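Local coordinates for hypothetical protein (Staphylococcus aureus subsp. aureus, PDB 2ETS) that is of unknown function but folds as a four-helical bundle and represents the bacterial DUF1798 family, at residues Met13-Leu16 and Val17-Leu20; Asp113-Asn116 and Ile117-Gly120. One frame throughout, in Å; residues are numbered along the deposited sequence.

Interaction 1 (Met13-Leu16 and Val17-Leu20); sequences MNDL and VESL
Asn14 and Glu18 meet one turn apart on helix 12-37, the N-terminal helix of a four-helical bundle. Their side chains slant past one another, amide and carboxylate planes turned 71° apart, and Asn14 OD1 lies 3.2 Å from Glu18 OE1. Both oxygens are acceptors, so proximity here is not bonding; the amide is held from its other end, where Asn14 ND2 donates to Val121 O. An acidic neighbour, Asp15, brings OD1 to 3.9 Å from Glu18 OE1, a like-charge approach that would be expected to be mildly unfavourable.

Behind these groups runs the helical i to i+4 hydrogen bonding. The straightest of these bonds goes from Glu18 N to Asn14 O at 168°, and Ser19 N reaches Asp15 O over 2.8 Å. Inward, Val17 and Leu20 are buried, Val17 against Ile117 and Leu118 of helix 100-120, Leu20 against Ile57 and Ile61 of helix 43-63. The first torsion of Val17 decides where each methyl goes: with CG1 anti to the backbone N (chi1 178°), CG2 stands beside that N and lies 3.1 Å from Met13 O, the same carbonyl oxygen that accepts from Val17 N.

Interaction 2 (Asp113-Asn116 and Ile117-Gly120); sequences DLQN and ILDG
Ile117 lies against Asp113 one turn back along helix 100-120, the C-terminal helix of the four-helical bundle. Its N donates to Asp113 O, and its CG1 comes within 3.3 Å of that same oxygen. The first torsion accounts for this: at chi1 -71° CG1 stands beside the backbone N, and the chain then runs extended to CD1, 3.8 Å from Asp113 O. Ile117 is buried, touching Leu82 on helix 76-92, while the Asp113 carboxylate turns elsewhere and forms a salt bridge to Lys78.

At Leu118 the backbone N reaches Leu114 O in a bond of 2.8 Å, and Leu118 CB packs 3.4 Å from that oxygen. The rest of the side chain contacts helix 12-37.

Asp119 has the straightest backbone bond of the four, its N donating to Gln115 O at 172°. Its carboxylate sits beyond the end of that carbonyl, with Asp119 OD1 2.9 Å from Gln115 O. The amide of Gln115 crosses the carboxylate with planes 68° apart, but Gln115 NE2 stays 4.1 Å from Asp119 OD1.

Gly120 N closes the series on Asn116 O. With Asp119 ionised, Asp119 OD1 and Gln115 O are both acceptors and their closeness is no hydrogen bond; the carbonyl is gripped by Asp119 N, whose N-H probably also offsets some of the negative potential between the two oxygens.

Interactions 1 and 2 sit on different helices, 12-37 and 100-120, with centres about 10 Å apart, and they pack directly against each other. Val17 is central to this meeting: its CG2 lies 3.6 Å from Ile117 CG2, and its CG1 lies 3.6 Å from Leu114 O. Further out, Glu18 CG rests 3.8 Å from Leu118 CD1, aliphatic stem against methyl. Both contacts are only partly buried: Val17, Ile117 and Leu114 are buried, whereas Glu18, Gln115 and Asp119 are exposed. The polar chemistry differs: in interaction 1 side-chain oxygens of Asn14, Asp15 and Glu18 face one another, whereas in interaction 2 the Asp119 carboxylate faces a backbone oxygen and buried Asp113 pairs with Lys78, outside the contact.

Interaction 1 (Met13-Leu16 and Val17-Leu20)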
# COMPACT_ATOMS: atom_id res chain seq x y z
N MSE A 13 -9.25 -0.78 12.87
CA MSE A 13 -8.55 0.17 11.98
C MSE A 13 -7.04 0.07 12.15
O MSE A 13 -6.28 0.08 11.16
CB MSE A 13 -8.98 1.60 12.27
CG MSE A 13 -10.36 1.92 11.78
SE MSE A 13 -10.64 3.85 11.77
CE MSE A 13 -10.65 4.13 13.69
N ASN A 14 -6.62 0.00 13.40
CA ASN A 14 -5.25 -0.30 13.79
C ASN A 14 -4.68 -1.53 13.05
O ASN A 14 -3.59 -1.48 12.46
CB ASN A 14 -5.20 -0.56 15.31
CG ASN A 14 -3.92 -0.05 15.95
OD1 ASN A 14 -3.07 -0.83 16.37
ND2 ASN A 14 -3.78 1.27 16.02
N ASP A 15 -5.42 -2.64 13.10
CA ASP A 15 -4.96 -3.85 12.45
C ASP A 15 -4.97 -3.72 10.94
O ASP A 15 -4.10 -4.27 10.27
CB ASP A 15 -5.81 -5.05 12.89
CG ASP A 15 -5.66 -5.35 14.36
OD1 ASP A 15 -4.57 -5.12 14.92
OD2 ASP A 15 -6.65 -5.82 14.97
N LEU A 16 -5.95 -3.01 10.41
CA LEU A 16 -6.00 -2.75 8.97
C LEU A 16 -4.78 -1.97 8.49
O LEU A 16 -4.20 -2.32 7.47
CB LEU A 16 -7.27 -1.97 8.60
CG LEU A 16 -8.50 -2.83 8.30
CD1 LEU A 16 -9.78 -1.98 8.28
CD2 LEU A 16 -8.32 -3.56 6.96
N VAL A 17 -4.42 -0.92 9.22
CA VAL A 17 -3.33 -0.05 8.85
C VAL A 17 -1.98 -0.80 9.01
O VAL A 17 -1.12 -0.78 8.10
CB VAL A 17 -3.40 1.32 9.64
CG1 VAL A 17 -2.23 2.24 9.31
CG2 VAL A 17 -4.69 2.07 9.31
N GLU A 18 -1.81 -1.47 10.15
CA GLU A 18 -0.64 -2.34 10.37
C GLU A 18 -0.52 -3.42 9.28
O GLU A 18 0.59 -3.78 8.86
CB GLU A 18 -0.70 -2.99 11.77
CG GLU A 18 0.00 -2.12 12.80
CD GLU A 18 -0.16 -2.58 14.24
OE1 GLU A 18 -1.30 -2.93 14.65
OE2 GLU A 18 0.85 -2.59 14.97
N SER A 19 -1.67 -3.91 8.83
CA SER A 19 -1.69 -4.82 7.72
C SER A 19 -1.15 -4.21 6.43
O SER A 19 -0.42 -4.87 5.71
CB SER A 19 -3.10 -5.33 7.48
OG SER A 19 -3.03 -6.43 6.60
N LEU A 20 -1.52 -2.98 6.12
CA LEU A 20 -1.01 -2.33 4.93
C LEU A 20 0.49 -2.02 5.08
O LEU A 20 1.26 -2.12 4.14
CB LEU A 20 -1.77 -1.03 4.63
CG LEU A 20 -3.22 -1.16 4.18
CD1 LEU A 20 -3.86 0.22 4.14
CD2 LEU A 20 -3.28 -1.78 2.81

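Interaction 2 (Asp113-Asn116 and Ile117-Gly120)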
# COMPACT_ATOMS: atom_id res chain seq x y z
N ASP A 113 2.54 8.40 4.98
CA ASP A 113 1.12 8.52 5.25
C ASP A 113 0.56 7.47 6.21
O ASP A 113 -0.25 7.76 7.10
CB ASP A 113 0.37 8.39 3.94
CG ASP A 113 0.51 9.64 3.07
OD1 ASP A 113 0.93 10.71 3.58
OD2 ASP A 113 0.17 9.53 1.87
N LEU A 114 0.96 6.22 5.98
CA LEU A 114 0.51 5.11 6.81
C LEU A 114 0.88 5.30 8.28
O LEU A 114 0.09 4.99 9.17
CB LEU A 114 1.10 3.80 6.28
CG LEU A 114 0.45 3.29 4.99
CD1 LEU A 114 1.15 2.04 4.54
CD2 LEU A 114 -1.05 3.00 5.16
N GLN A 115 2.08 5.81 8.54
CA GLN A 115 2.49 6.08 9.91
C GLN A 115 1.63 7.14 10.57
O GLN A 115 1.32 7.03 11.76
CB GLN A 115 3.95 6.51 9.97
CG GLN A 115 4.94 5.41 9.85
CD GLN A 115 4.81 4.38 11.00
OE1 GLN A 115 4.89 3.18 10.75
NE2 GLN A 115 4.56 4.86 12.23
N ASN A 116 1.28 8.19 9.82
CA ASN A 116 0.48 9.27 10.35
C ASN A 116 -0.91 8.78 10.69
O ASN A 116 -1.54 9.24 11.66
CB ASN A 116 0.38 10.43 9.34
CG ASN A 116 1.65 11.27 9.26
OD1 ASN A 116 2.44 11.31 10.21
ND2 ASN A 116 1.83 11.94 8.15
N ILE A 117 -1.39 7.86 9.87
CA ILE A 117 -2.71 7.31 10.06
C ILE A 117 -2.65 6.45 11.29
O ILE A 117 -3.47 6.61 12.19
CB ILE A 117 -3.18 6.49 8.83
CG1 ILE A 117 -3.48 7.45 7.67
CG2 ILE A 117 -4.42 5.68 9.16
CD1 ILE A 117 -3.79 6.75 6.34
N LEU A 118 -1.65 5.57 11.33
CA LEU A 118 -1.45 4.69 12.49
C LEU A 118 -1.42 5.52 13.75
O LEU A 118 -2.14 5.21 14.66
CB LEU A 118 -0.18 3.83 12.37
CG LEU A 118 0.01 2.74 13.43
CD1 LEU A 118 -0.93 1.54 13.21
CD2 LEU A 118 1.47 2.25 13.49
N ASP A 119 -0.62 6.59 13.79
CA ASP A 119 -0.64 7.50 14.97
C ASP A 119 -2.04 8.02 15.25
O ASP A 119 -2.46 8.04 16.39
CB ASP A 119 0.26 8.74 14.80
CG ASP A 119 1.70 8.40 14.52
OD1 ASP A 119 2.05 7.20 14.53
OD2 ASP A 119 2.47 9.36 14.27
N GLY A 120 -2.73 8.48 14.21
CA GLY A 120 -4.07 9.05 14.36
C GLY A 120 -5.15 8.10 14.87
O GLY A 120 -6.10 8.54 15.48